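Local coordinates for protein phosphoribosylaminoimidazole carboxylase (Bombyx mori, PDB 4JA0) that probably catalyses two steps of purine biosynthesis, carboxylation of aminoimidazole ribonucleotide and the SAICAR synthetase reaction that follows it, at residues Leu292-Asp297 with Met386-Ile391; Glu318-Ala323 with Thr344-Ile349. All coordinates share one frame; numbering follows the deposited sequence.

Contact 1. Residues Leu292-Asp297 with Met386-Ile391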
# COMPACT_ATOMS: atom_id res chain seq x y z
N LEU A 292 34.18 -12.64 -6.01
CA LEU A 292 34.75 -11.33 -6.29
C LEU A 292 36.08 -11.19 -5.55
O LEU A 292 36.75 -10.17 -5.69
CB LEU A 292 33.79 -10.23 -5.86
CG LEU A 292 32.55 -10.12 -6.73
CD1 LEU A 292 31.47 -9.34 -6.00
CD2 LEU A 292 32.93 -9.44 -8.04
N GLY A 293 36.43 -12.20 -4.76
CA GLY A 293 37.71 -12.21 -4.07
C GLY A 293 37.70 -11.69 -2.65
O GLY A 293 38.71 -11.19 -2.17
N LEU A 294 36.55 -11.75 -1.98
CA LEU A 294 36.45 -11.23 -0.62
C LEU A 294 36.59 -12.32 0.45
O LEU A 294 36.30 -13.50 0.20
CB LEU A 294 35.12 -10.48 -0.44
CG LEU A 294 34.88 -9.29 -1.37
CD1 LEU A 294 33.52 -8.68 -1.09
CD2 LEU A 294 35.97 -8.24 -1.20
N ASP A 295 37.05 -11.93 1.64
CA ASP A 295 37.09 -12.83 2.78
C ASP A 295 35.86 -12.59 3.63
O ASP A 295 35.68 -11.51 4.20
CB ASP A 295 38.34 -12.60 3.63
CG ASP A 295 39.57 -12.56 2.81
OD1 ASP A 295 39.53 -13.06 1.67
OD2 ASP A 295 40.59 -12.03 3.30
N VAL A 296 35.04 -13.62 3.72
CA VAL A 296 33.73 -13.50 4.29
C VAL A 296 33.56 -14.41 5.49
O VAL A 296 33.83 -15.60 5.41
CB VAL A 296 32.69 -13.89 3.25
CG1 VAL A 296 31.26 -13.59 3.75
CG2 VAL A 296 32.99 -13.19 1.98
N ASP A 297 33.06 -13.83 6.59
CA ASP A 297 32.65 -14.59 7.76
C ASP A 297 31.14 -14.51 7.91
O ASP A 297 30.55 -13.43 7.81
CB ASP A 297 33.29 -14.05 9.03
CG ASP A 297 34.56 -14.76 9.38
OD1 ASP A 297 34.79 -15.86 8.83
OD2 ASP A 297 35.30 -14.23 10.24
N MET A 386 28.09 -4.43 -3.35
CA MET A 386 28.33 -3.22 -2.56
C MET A 386 29.58 -3.37 -1.69
O MET A 386 30.42 -2.48 -1.63
CB MET A 386 27.13 -2.89 -1.67
CG MET A 386 26.39 -1.63 -2.05
SD MET A 386 27.41 -0.14 -2.18
CE MET A 386 27.59 0.20 -0.43
N ALA A 387 29.69 -4.51 -1.02
CA ALA A 387 30.85 -4.82 -0.18
C ALA A 387 32.11 -4.83 -1.03
O ALA A 387 33.16 -4.28 -0.63
CB ALA A 387 30.65 -6.15 0.52
N ALA A 388 32.03 -5.45 -2.20
CA ALA A 388 33.16 -5.48 -3.13
C ALA A 388 33.57 -4.09 -3.60
O ALA A 388 34.76 -3.75 -3.58
CB ALA A 388 32.85 -6.36 -4.33
N GLN A 389 32.59 -3.27 -3.96
CA GLN A 389 32.86 -1.92 -4.44
C GLN A 389 33.53 -1.08 -3.35
O GLN A 389 34.39 -0.25 -3.66
CB GLN A 389 31.56 -1.26 -4.93
CG GLN A 389 31.05 -1.80 -6.27
CD GLN A 389 29.60 -1.43 -6.58
OE1 GLN A 389 28.84 -0.99 -5.71
NE2 GLN A 389 29.21 -1.62 -7.83
N ILE A 390 33.18 -1.34 -2.10
CA ILE A 390 33.77 -0.61 -0.98
C ILE A 390 35.23 -1.01 -0.76
O ILE A 390 36.11 -0.15 -0.61
CB ILE A 390 32.96 -0.84 0.32
CG1 ILE A 390 31.61 -0.12 0.23
CG2 ILE A 390 33.73 -0.34 1.54
CD1 ILE A 390 30.63 -0.48 1.28
N ILE A 391 35.46 -2.32 -0.73
CA ILE A 391 36.79 -2.89 -0.55
C ILE A 391 37.71 -2.71 -1.79
O ILE A 391 38.96 -2.66 -1.68
CB ILE A 391 36.61 -4.34 -0.13
CG1 ILE A 391 35.99 -4.35 1.26
CG2 ILE A 391 37.91 -5.08 -0.12
CD1 ILE A 391 35.68 -5.72 1.77
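Leu294 lays its two methyl branches over the face of helix 380-391 formed by Ala387, Ala388 and Ile391. The contact belongs to the alpha/beta fold of the AIR carboxylase part, whose parallel sheet has the flavodoxin-like strand order 2-1-3-4-5; it joins the turn entering strand 296-300, outermost of the sheet within this chain, to the last helical turns of 380-391. With CG beside its own backbone N and anti to the carbonyl carbon (chi1 -59°), Leu294 sends CD1 to the backbone of the helix, 3.7 Å from Ala388 N, and also within 4.0 Å of Ala388 CB. The small alanines let this methyl come close to the helix backbone. CD2 diverges and meets the short branch, CG2, and the tip of the longer one, CD1, of Ile391, each 3.9 Å from Leu294 CD2. The same leucine also touches His267 and Val269 of strand 267-273 and Ala289 of helix 279-291, and so fills a corner between sheet and helices. Cutting the side chain of Leu294 back to that of an alanine removes both methyls, which would probably open a gap beside Ala388 and leave Ile391 CG2 and CD1 without their leucine partner. Between the two leucines Gly293, with positive phi, closes helix 279-291 in a Schellman motif. Both leucines nevertheless converge on one methyl, and Leu292 CD1 reaches Ala388 CB at 3.7 Å, beside Leu402 of helix 396-420.

Contact 2. Residues Glu318-Ala323 with Thr344-Ile349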
# COMPACT_ATOMS: atom_id res chain seq x y z
N GLU A 318 36.27 -5.28 15.24
CA GLU A 318 36.81 -3.93 15.26
C GLU A 318 38.27 -3.84 15.73
O GLU A 318 38.89 -2.77 15.65
CB GLU A 318 35.91 -3.03 16.11
CG GLU A 318 34.67 -2.54 15.38
CD GLU A 318 33.96 -1.43 16.13
OE1 GLU A 318 33.32 -0.56 15.49
OE2 GLU A 318 34.05 -1.42 17.38
N ASP A 319 38.79 -4.96 16.23
CA ASP A 319 40.21 -5.10 16.54
C ASP A 319 40.97 -5.52 15.29
O ASP A 319 41.40 -6.67 15.16
CB ASP A 319 40.40 -6.16 17.62
CG ASP A 319 41.85 -6.34 18.07
OD1 ASP A 319 42.69 -5.42 17.87
OD2 ASP A 319 42.15 -7.42 18.63
N THR A 320 41.15 -4.57 14.37
CA THR A 320 41.85 -4.84 13.12
C THR A 320 42.56 -3.59 12.66
O THR A 320 42.30 -2.51 13.18
CB THR A 320 40.83 -5.26 12.01
OG1 THR A 320 41.54 -5.63 10.81
CG2 THR A 320 39.83 -4.12 11.70
N HIS A 321 43.47 -3.75 11.69
CA HIS A 321 43.97 -2.59 10.95
C HIS A 321 43.64 -2.72 9.47
O HIS A 321 43.99 -1.87 8.65
CB HIS A 321 45.46 -2.35 11.21
CG HIS A 321 45.74 -1.76 12.56
ND1 HIS A 321 46.79 -2.16 13.36
CD2 HIS A 321 45.12 -0.75 13.22
CE1 HIS A 321 46.78 -1.45 14.48
NE2 HIS A 321 45.79 -0.58 14.42
N GLY A 322 42.90 -3.78 9.13
CA GLY A 322 42.42 -3.95 7.78
C GLY A 322 41.05 -3.33 7.59
O GLY A 322 40.48 -2.74 8.51
N ALA A 323 40.51 -3.47 6.38
CA ALA A 323 39.21 -2.92 6.05
C ALA A 323 38.09 -3.84 6.56
O ALA A 323 38.25 -5.06 6.63
CB ALA A 323 39.08 -2.73 4.56
N THR A 344 28.98 1.20 15.44
CA THR A 344 30.25 1.10 14.73
C THR A 344 30.43 2.21 13.72
O THR A 344 29.49 2.92 13.37
CB THR A 344 30.44 -0.28 14.02
OG1 THR A 344 31.83 -0.52 13.78
CG2 THR A 344 29.70 -0.33 12.72
N SER A 345 31.64 2.33 13.22
CA SER A 345 31.97 3.40 12.32
C SER A 345 32.24 2.81 10.95
O SER A 345 32.32 3.52 9.95
CB SER A 345 33.22 4.11 12.84
OG SER A 345 33.64 5.11 11.94
N TYR A 346 32.32 1.48 10.91
CA TYR A 346 32.48 0.79 9.64
C TYR A 346 31.13 0.71 8.92
O TYR A 346 30.06 0.65 9.56
CB TYR A 346 33.07 -0.62 9.88
CG TYR A 346 34.42 -0.54 10.56
CD1 TYR A 346 35.59 -0.39 9.81
CD2 TYR A 346 34.52 -0.59 11.95
CE1 TYR A 346 36.82 -0.29 10.43
CE2 TYR A 346 35.74 -0.49 12.57
CZ TYR A 346 36.89 -0.34 11.81
OH TYR A 346 38.10 -0.25 12.44
N PRO A 347 31.16 0.74 7.59
CA PRO A 347 29.95 0.67 6.77
C PRO A 347 29.11 -0.56 7.08
O PRO A 347 29.64 -1.67 7.22
CB PRO A 347 30.50 0.60 5.34
CG PRO A 347 31.97 0.23 5.50
CD PRO A 347 32.38 0.84 6.77
N VAL A 348 27.80 -0.35 7.20
CA VAL A 348 26.87 -1.44 7.48
C VAL A 348 25.83 -1.49 6.37
O VAL A 348 25.14 -0.50 6.11
CB VAL A 348 26.13 -1.22 8.82
CG1 VAL A 348 25.01 -2.23 8.97
CG2 VAL A 348 27.10 -1.30 10.01
N ILE A 349 25.72 -2.65 5.72
CA ILE A 349 24.72 -2.84 4.66
C ILE A 349 23.65 -3.83 5.09
O ILE A 349 23.98 -4.92 5.59
CB ILE A 349 25.37 -3.35 3.34
CG1 ILE A 349 26.58 -2.48 2.96
CG2 ILE A 349 24.36 -3.36 2.20
CD1 ILE A 349 27.42 -3.09 1.88
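Glu318 keeps CG beside its backbone N and then runs out extended (chi2 -168°), which brings its carboxylate close to Thr344, although the CB bond itself is not directed there; Tyr346, its CG likewise anti to the carbonyl carbon (chi1 -60°), brings its ring up alongside that chain. Glu318 CG approaches Tyr346 CE2 obliquely, at 3.6 Å, whereas Glu318 OE1 is modelled at the ring edge, in plane, 3.7 Å from Tyr346 CD2. Carboxylate and ring planes are turned 62° apart in the model. Thr344 OG1 stands at the same edge, but its separation from Glu318 OE1 is too short to be trusted, so their pairing and the exact position of the carboxylate both remain doubtful. The carboxylate, through OE1, makes a salt bridge to Arg403 of the second subunit. These residues lie at the N-terminal ends of two adjacent inner strands of the parallel sheet in the flavodoxin-like AIR carboxylase fold: 318-323 links helix 307-317 to strand 323-329, while 344-349 closes the following beta-alpha-beta crossover by leading from helix 336-343 into strand 348-350. Further along 318-323, Thr320 CG2 comes within 4.3 Å of Tyr346 OH, a loose contact of a methyl with the phenol oxygen; that hydroxyl is hydrogen-bonded to Lys181 of the second subunit, and Trp399 of that subunit meets the tyrosine ring. The other branch of Thr320 is occupied inside its own loop, where OG1 accepts from Gly322 N at 2.8 Å and forms an ST turn.

Overall arrangement
Both contacts sit in the AIR carboxylase part and reach the same parallel sheet, their centres about 13 Å apart. Along the chain the order is 292-297, 318-323, 344-349, 386-391, so contact 2 falls wholly between the two halves of contact 1. Contact 1 covers the sheet with helix 380-391; contact 2 ties together loops that lead into the neighbouring strands 323-329 and 348-350. They meet where Ile349 CD1 packs against Met386 CB at 3.6 Å and Pro347 faces Ile390. Each also touches the second subunit, through Ile390 against its counterpart and through Glu318 and Tyr346, so both contacts lie against the same neighbouring subunit, one of the eight chains of the assembly.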